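Side-chain contacts in probable sensor histidine kinase pdtas (Mycobacterium tuberculosis, PDB 2YKF), which probably autophosphorylates on a histidine in the PdtaR/PdtaS two-component system when c-di-GMP binds it, helping mycobacteria adapt to poor nutrient conditions: residues 213-217 with 218-222; 193-196 with 197-201; 267-271 with 272-276. All coordinates share one frame; numbering follows the deposited sequence. Where two conformers were deposited one is given.

Contact 1 (213-217 with 218-222); sequences EGVNL and IDATR
Thr-221 and Leu-217 meet in the tight half of this contact. Thr-221 OG1 donates to Leu-217 O at 2.8 Å. The hydroxyl lies well above the carbonyl plane, while Thr-221 N reaches the same oxygen nearly along the C=O axis. One carbonyl oxygen is thus gripped by two donors from one residue. OG1 of Thr-221 stands beside its own backbone N (chi1 -58°), which folds the hydroxyl back over the preceding turn. There it also packs against Leu-217 CD1 at 3.6 Å and bonds to the hydroxyl of Tyr-203. Both Leu-217 and Thr-221 are buried.

The short helix 217-221 of the PAS-like region starts here, with Asn-216 as its N-cap. Asn-216 OD1 accepts from Asp-219 N at 3.0 Å, in the amide plane and on a lone pair. CG of Asn-216 is anti to its backbone N (chi1 180°), and this carries the amide forward over the first turn. Asn-216 O meanwhile takes Ala-220 N at 3.2 Å. The two acceptors of Asn-216 therefore serve two successive N-H groups.

The Asp-219 side is looser and faces solvent. Its carboxylate stands across the Asn-216 side chain, the two planes 38° apart, and OD2 of Asp-219 comes 3.5 Å from CB of Asn-216. This is packing without a bond between the two groups. Val-215 adds a light apolar touch, CG1 to Ala-220 CB at 4.3 Å. Ile-218 points mostly away from the cap and packs on Val-234 and Val-238 of helix 228-243.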
loop_
_atom_site.group_PDB
_atom_site.type_symbol
_atom_site.label_atom_id
_atom_site.label_comp_id
_atom_site.label_asym_id
_atom_site.label_seq_id
_atom_site.Cartn_x
_atom_site.Cartn_y
_atom_site.Cartn_z
ATOM N N GLU A 213 -0.756 23.117 4.500
ATOM C CA GLU A 213 -0.623 23.832 3.241
ATOM C C GLU A 213 -0.320 25.315 3.415
ATOM O O GLU A 213 -0.854 25.964 4.303
ATOM C CB GLU A 213 -1.870 23.638 2.382
ATOM C CG GLU A 213 -1.829 22.294 1.673
ATOM C CD GLU A 213 -3.150 21.879 1.001
ATOM O OE1 GLU A 213 -4.006 22.753 0.643
ATOM O OE2 GLU A 213 -3.301 20.657 0.822
ATOM N N GLY A 214 0.592 25.805 2.587
ATOM C CA GLY A 214 1.105 27.157 2.693
ATOM C C GLY A 214 2.101 27.397 3.818
ATOM O O GLY A 214 2.482 28.514 4.057
ATOM N N VAL A 215 2.533 26.367 4.533
ATOM C CA VAL A 215 3.464 26.601 5.659
ATOM C C VAL A 215 4.784 25.948 5.290
ATOM O O VAL A 215 4.800 24.962 4.581
ATOM C CB VAL A 215 2.938 26.042 6.986
ATOM C CG1 VAL A 215 3.890 26.373 8.130
ATOM C CG2 VAL A 215 1.537 26.609 7.308
ATOM N N ASN A 216 5.887 26.554 5.728
ATOM C CA ASN A 216 7.170 25.949 5.616
ATOM C C ASN A 216 7.162 24.620 6.405
ATOM O O ASN A 216 6.787 24.591 7.564
ATOM C CB ASN A 216 8.263 26.915 6.130
ATOM C CG ASN A 216 9.621 26.312 6.031
ATOM O OD1 ASN A 216 10.010 25.544 6.902
ATOM N ND2 ASN A 216 10.327 26.569 4.906
ATOM N N LEU A 217 7.497 23.534 5.725
ATOM C CA LEU A 217 7.375 22.178 6.312
ATOM C C LEU A 217 8.226 22.007 7.567
ATOM O O LEU A 217 7.712 21.633 8.645
ATOM C CB LEU A 217 7.728 21.098 5.277
ATOM C CG LEU A 217 7.574 19.685 5.894
ATOM C CD1 LEU A 217 6.137 19.278 6.079
ATOM C CD2 LEU A 217 8.244 18.720 5.038
ATOM N N ILE A 218 9.530 22.327 7.454
ATOM C CA ILE A 218 10.396 22.315 8.647
ATOM C C ILE A 218 9.846 23.103 9.840
ATOM O O ILE A 218 9.841 22.597 10.958
ATOM C CB ILE A 218 11.797 22.749 8.311
ATOM C CG1 ILE A 218 12.401 21.702 7.388
ATOM C CG2 ILE A 218 12.629 22.976 9.594
ATOM C CD1 ILE A 218 12.192 20.196 7.939
ATOM N N ASP A 219 9.325 24.316 9.606
ATOM C CA ASP A 219 8.762 25.112 10.717
ATOM C C ASP A 219 7.549 24.480 11.434
ATOM O O ASP A 219 7.375 24.649 12.630
ATOM C CB ASP A 219 8.419 26.512 10.245
ATOM C CG ASP A 219 9.675 27.307 9.861
ATOM O OD1 ASP A 219 10.810 26.900 10.299
ATOM O OD2 ASP A 219 9.516 28.313 9.111
ATOM N N ALA A 220 6.683 23.812 10.663
ATOM C CA ALA A 220 5.579 23.017 11.177
ATOM C C ALA A 220 6.071 21.738 11.874
ATOM O O ALA A 220 5.461 21.268 12.846
ATOM C CB ALA A 220 4.687 22.624 10.023
ATOM N N THR A 221 7.138 21.148 11.363
ATOM C CA THR A 221 7.518 19.789 11.779
ATOM C C THR A 221 8.481 19.801 12.960
ATOM O O THR A 221 8.309 19.047 13.941
ATOM C CB THR A 221 8.134 19.020 10.602
ATOM O OG1 THR A 221 7.170 19.002 9.551
ATOM C CG2 THR A 221 8.427 17.558 10.993
ATOM N N ARG A 222 9.505 20.663 12.866
ATOM C CA ARG A 222 10.539 20.689 13.900
ATOM C C ARG A 222 10.016 20.700 15.351
ATOM O O ARG A 222 10.471 19.874 16.131
ATOM C CB ARG A 222 11.591 21.779 13.633
ATOM C CG ARG A 222 12.877 21.527 14.408
ATOM C CD ARG A 222 13.919 22.589 14.140
ATOM N NE ARG A 222 14.937 22.366 15.163
ATOM C CZ ARG A 222 16.229 22.281 14.924
ATOM N NH1 ARG A 222 16.722 22.457 13.686
ATOM N NH2 ARG A 222 17.032 22.045 15.934
#

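Contact 2 (193-196 with 197-201); sequences SYAS and PNALS
A serine N-cap begins helix 197-205 where strand 192-195, outermost in this chain's sheet of the PAS-like region, ends. Ser-196 holds the cap and Pro-197 takes the first helical position after it. Ser-196 OG accepts from Ala-199 N at 3.3 Å, with an N-H...O angle of 150°. The hydroxyl sits between the backbone N and the carbonyl carbon of Ser-196 (chi1 67°), which places it over the first turn of the helix. It also touches the methyl of Ala-199, OG to CB 3.6 Å. The stronger bond of this oxygen is to Phe-183 N, on the neighbouring strand 183-186, so OG serves both helix and sheet. Ser-196 O takes the next helical N-H, that of Leu-200, at 3.0 Å.

Side-chain packing fills in the junction. Leu-200 runs its CD1 back along the chain, 3.7 Å from Ala-195 O and 4.3 Å from Ala-195 CB. Ala-195 CB also faces Ala-199 CB, more loosely. Tyr-194 slants across Pro-197 and brings only its OH near the ring, 3.8 Å from CD. The body of Tyr-194 packs on helix 143-161. Asn-198 bonds to Gly-180 O through ND2 and to Arg-60 of the second subunit through OD1. Sheet and helix are joined without a linking loop, a strand-to-helix junction of the PAS-like fold closed by a serine N-cap.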
loop_
_atom_site.group_PDB
_atom_site.type_symbol
_atom_site.label_atom_id
_atom_site.label_comp_id
_atom_site.label_asym_id
_atom_site.label_seq_id
_atom_site.Cartn_x
_atom_site.Cartn_y
_atom_site.Cartn_z
ATOM N N SER A 193 2.832 22.808 -0.800
ATOM C CA SER A 193 1.871 23.220 -1.769
ATOM C C SER A 193 0.684 22.290 -1.797
ATOM O O SER A 193 -0.424 22.710 -2.190
ATOM C CB SER A 193 2.539 23.355 -3.135
ATOM O OG SER A 193 2.682 22.081 -3.764
ATOM N N TYR A 194 0.858 21.036 -1.305
ATOM C CA TYR A 194 -0.307 20.111 -1.171
ATOM C C TYR A 194 0.039 19.087 -0.127
ATOM O O TYR A 194 1.194 18.595 -0.119
ATOM C CB TYR A 194 -0.639 19.367 -2.509
ATOM C CG TYR A 194 -1.742 18.347 -2.305
ATOM C CD1 TYR A 194 -3.077 18.765 -2.199
ATOM C CD2 TYR A 194 -1.438 16.991 -2.071
ATOM C CE1 TYR A 194 -4.103 17.864 -1.964
ATOM C CE2 TYR A 194 -2.437 16.079 -1.833
ATOM C CZ TYR A 194 -3.760 16.512 -1.778
ATOM O OH TYR A 194 -4.738 15.627 -1.514
ATOM N N ALA A 195 -0.939 18.800 0.745
ATOM C CA ALA A 195 -0.845 17.700 1.747
ATOM C C ALA A 195 -2.139 16.883 1.718
ATOM O O ALA A 195 -3.265 17.441 1.802
ATOM C CB ALA A 195 -0.593 18.280 3.175
ATOM N N SER A 196 -2.006 15.570 1.532
ATOM C CA SER A 196 -3.186 14.723 1.406
ATOM C C SER A 196 -3.911 14.641 2.766
ATOM O O SER A 196 -3.348 15.047 3.834
ATOM C CB SER A 196 -2.760 13.337 0.889
ATOM O OG SER A 196 -1.979 12.694 1.892
ATOM N N PRO A 197 -5.177 14.166 2.763
ATOM C CA PRO A 197 -5.847 14.014 4.046
ATOM C C PRO A 197 -5.037 13.137 5.033
ATOM O O PRO A 197 -4.928 13.455 6.249
ATOM C CB PRO A 197 -7.174 13.326 3.627
ATOM C CG PRO A 197 -7.507 14.050 2.339
ATOM C CD PRO A 197 -6.130 14.004 1.649
ATOM N N ASN A 198 -4.470 12.039 4.535
ATOM C CA ASN A 198 -3.660 11.135 5.388
ATOM C C ASN A 198 -2.437 11.771 5.956
ATOM O O ASN A 198 -2.028 11.494 7.118
ATOM C CB ASN A 198 -3.286 9.845 4.607
ATOM C CG ASN A 198 -4.367 8.803 4.741
ATOM O OD1 ASN A 198 -5.322 9.003 5.518
ATOM N ND2 ASN A 198 -4.272 7.727 3.971
ATOM N N ALA A 199 -1.833 12.660 5.172
ATOM C CA ALA A 199 -0.658 13.319 5.676
ATOM C C ALA A 199 -1.073 14.268 6.809
ATOM O O ALA A 199 -0.407 14.346 7.876
ATOM C CB ALA A 199 0.033 14.062 4.553
ATOM N N LEU A 200 -2.159 14.984 6.595
ATOM C CA LEU A 200 -2.659 15.943 7.617
ATOM C C LEU A 200 -3.057 15.151 8.875
ATOM O O LEU A 200 -2.849 15.613 10.012
ATOM C CB LEU A 200 -3.922 16.658 7.132
ATOM C CG LEU A 200 -4.019 18.127 6.700
ATOM C CD1 LEU A 200 -4.397 18.265 5.200
ATOM C CD2 LEU A 200 -5.082 18.802 7.595
ATOM N N SER A 201 -3.699 14.006 8.672
ATOM C CA SER A 201 -4.012 13.077 9.797
ATOM C C SER A 201 -2.751 12.725 10.615
ATOM O O SER A 201 -2.724 12.927 11.820
ATOM C CB SER A 201 -4.730 11.798 9.270
ATOM O OG SER A 201 -6.056 12.219 8.996
#

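Contact 3 (267-271 with 272-276); sequences LVVAG and RNVGA
Strands 258-269 and 272-282 fold back on each other as a hairpin, with Val-269 and Arg-272 an antiparallel hydrogen-bonded pair and Val-268 and Asn-273 a non-hydrogen-bonded one. Val-269 N donates to Arg-272 O, and Arg-272 N donates to Val-269 O, both at 2.8 Å. Farther from the turn, Val-274 N bonds to Leu-267 O and Leu-267 N to Gly-275 O.

The side chains of Val-269 and Arg-272 run alongside each other in one direction. Arg-272 bends at chi2 (-136°), which folds its guanidinium over Val-269 O. That oxygen stands 3.6 Å above the guanidinium plane, nearer the border of the group than its centre. Arg-272 NH2 then runs alongside the valine, 3.9 Å from Val-269 CG1. A water sits at the guanidinium edge, in plane. It accepts from Arg-272 NE at 2.6 Å and donates to Ala-270 O, so it ties the arginine to the turn.

The loop is a type I' turn from Val-269 to Arg-272, a compact two-residue connection. Ala-270 and Gly-271 both have positive phi. This hairpin supplies two adjacent strands of the five-stranded antiparallel sheet of the PAS-like region.

Val-269 CG2 meets Val-274 CG1 at 3.9 Å, the two valine side chains roughly perpendicular. Val-274 CG2 also packs on Leu-267 CB at 4.0 Å. In one conformer of Asn-273, OD1 accepts from Gly-275 N at 2.9 Å, as in an Asx turn; a second conformer was deposited, so the bond is not certain. Leu-267 packs on Leu-155 of helix 143-161, and Asn-273 touches Leu-242 of helix 228-243.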
loop_
_atom_site.group_PDB
_atom_site.type_symbol
_atom_site.label_atom_id
_atom_site.label_comp_id
_atom_site.label_asym_id
_atom_site.label_seq_id
_atom_site.Cartn_x
_atom_site.Cartn_y
_atom_site.Cartn_z
ATOM N N LEU A 267 12.821 16.445 -6.206
ATOM C CA LEU A 267 12.335 16.435 -7.581
ATOM C C LEU A 267 13.133 17.436 -8.374
ATOM O O LEU A 267 13.360 18.567 -7.888
ATOM C CB LEU A 267 10.883 16.779 -7.638
ATOM C CG LEU A 267 9.963 15.865 -6.799
ATOM C CD1 LEU A 267 8.652 16.483 -6.786
ATOM C CD2 LEU A 267 9.847 14.515 -7.446
ATOM N N VAL A 268 13.549 17.024 -9.573
ATOM C CA VAL A 268 14.524 17.804 -10.390
ATOM C C VAL A 268 14.083 17.795 -11.857
ATOM O O VAL A 268 13.634 16.752 -12.389
ATOM C CB VAL A 268 15.938 17.166 -10.323
ATOM C CG1 VAL A 268 16.980 17.924 -11.215
ATOM C CG2 VAL A 268 16.428 17.111 -8.896
ATOM N N VAL A 269 14.254 18.960 -12.490
ATOM C CA VAL A 269 14.093 19.176 -13.951
ATOM C C VAL A 269 15.348 19.812 -14.497
ATOM O O VAL A 269 15.809 20.862 -13.996
ATOM C CB VAL A 269 12.980 20.180 -14.255
ATOM C CG1 VAL A 269 12.895 20.433 -15.786
ATOM C CG2 VAL A 269 11.645 19.715 -13.664
ATOM N N ALA A 270 15.943 19.148 -15.487
ATOM C CA ALA A 270 17.006 19.751 -16.302
ATOM C C ALA A 270 18.108 20.319 -15.401
ATOM O O ALA A 270 18.506 21.479 -15.535
ATOM C CB ALA A 270 16.384 20.848 -17.208
ATOM N N GLY A 271 18.532 19.507 -14.423
ATOM C CA GLY A 271 19.578 19.895 -13.465
ATOM C C GLY A 271 19.180 20.835 -12.325
ATOM O O GLY A 271 20.002 21.126 -11.446
ATOM N N ARG A 272 17.938 21.313 -12.291
ATOM C CA ARG A 272 17.523 22.018 -11.087
ATOM C C ARG A 272 16.372 21.439 -10.231
ATOM O O ARG A 272 15.417 20.846 -10.761
ATOM C CB ARG A 272 17.236 23.481 -11.363
ATOM C CG ARG A 272 16.143 23.730 -12.238
ATOM C CD ARG A 272 16.544 24.838 -13.276
ATOM N NE ARG A 272 15.727 24.559 -14.439
ATOM C CZ ARG A 272 14.387 24.624 -14.443
ATOM N NH1 ARG A 272 13.707 25.036 -13.346
ATOM N NH2 ARG A 272 13.718 24.262 -15.536
ATOM N N ASN A 273 16.447 21.739 -8.937
ATOM C CA ASN A 273 15.433 21.346 -7.955
ATOM C C ASN A 273 14.135 22.099 -8.157
ATOM O O ASN A 273 14.145 23.328 -8.252
ATOM C CB ASN A 273 15.948 21.632 -6.538
ATOM C CG ASN A 273 14.957 21.187 -5.451
ATOM O OD1 ASN A 273 14.199 22.004 -4.921
ATOM N ND2 ASN A 273 14.970 19.886 -5.121
ATOM N N VAL A 274 13.031 21.379 -8.249
ATOM C CA VAL A 274 11.716 21.962 -8.307
ATOM C C VAL A 274 10.885 21.465 -7.100
ATOM O O VAL A 274 9.712 21.184 -7.219
ATOM C CB VAL A 274 11.045 21.660 -9.662
ATOM C CG1 VAL A 274 11.868 22.378 -10.863
ATOM C CG2 VAL A 274 10.866 20.117 -9.888
ATOM N N GLY A 275 11.538 21.412 -5.938
ATOM C CA GLY A 275 10.977 20.981 -4.676
ATOM C C GLY A 275 11.179 19.484 -4.395
ATOM O O GLY A 275 12.242 18.884 -4.714
ATOM N N ALA A 276 10.153 18.878 -3.772
ATOM C CA ALA A 276 10.276 17.539 -3.235
ATOM C C ALA A 276 8.918 16.898 -2.967
ATOM O O ALA A 276 7.916 17.581 -2.799
ATOM C CB ALA A 276 11.137 17.509 -1.918
HETATM O O HOH W 1 17.514 23.867 -16.233
#

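The three contacts follow in series along the PAS-like region. None encloses or crosses another. Contact 2 comes first and turns the chain from strand 192-195, outermost in this chain's sheet, into helix 197-205. Contact 1 follows and starts helix 217-221 after a loop. These two touch: Glu-213 OE2 and Ala-195 N lie 3.0 Å apart, a probable hydrogen bond that ties the loop to that strand. Contact 3 closes a tight hairpin much later in the chain. It touches neither of the others, its centre about 20 Å from that of contact 1. Contacts 2 and 3 reach the same sheet, where strand 183-186 lies between 192-195 and 272-282.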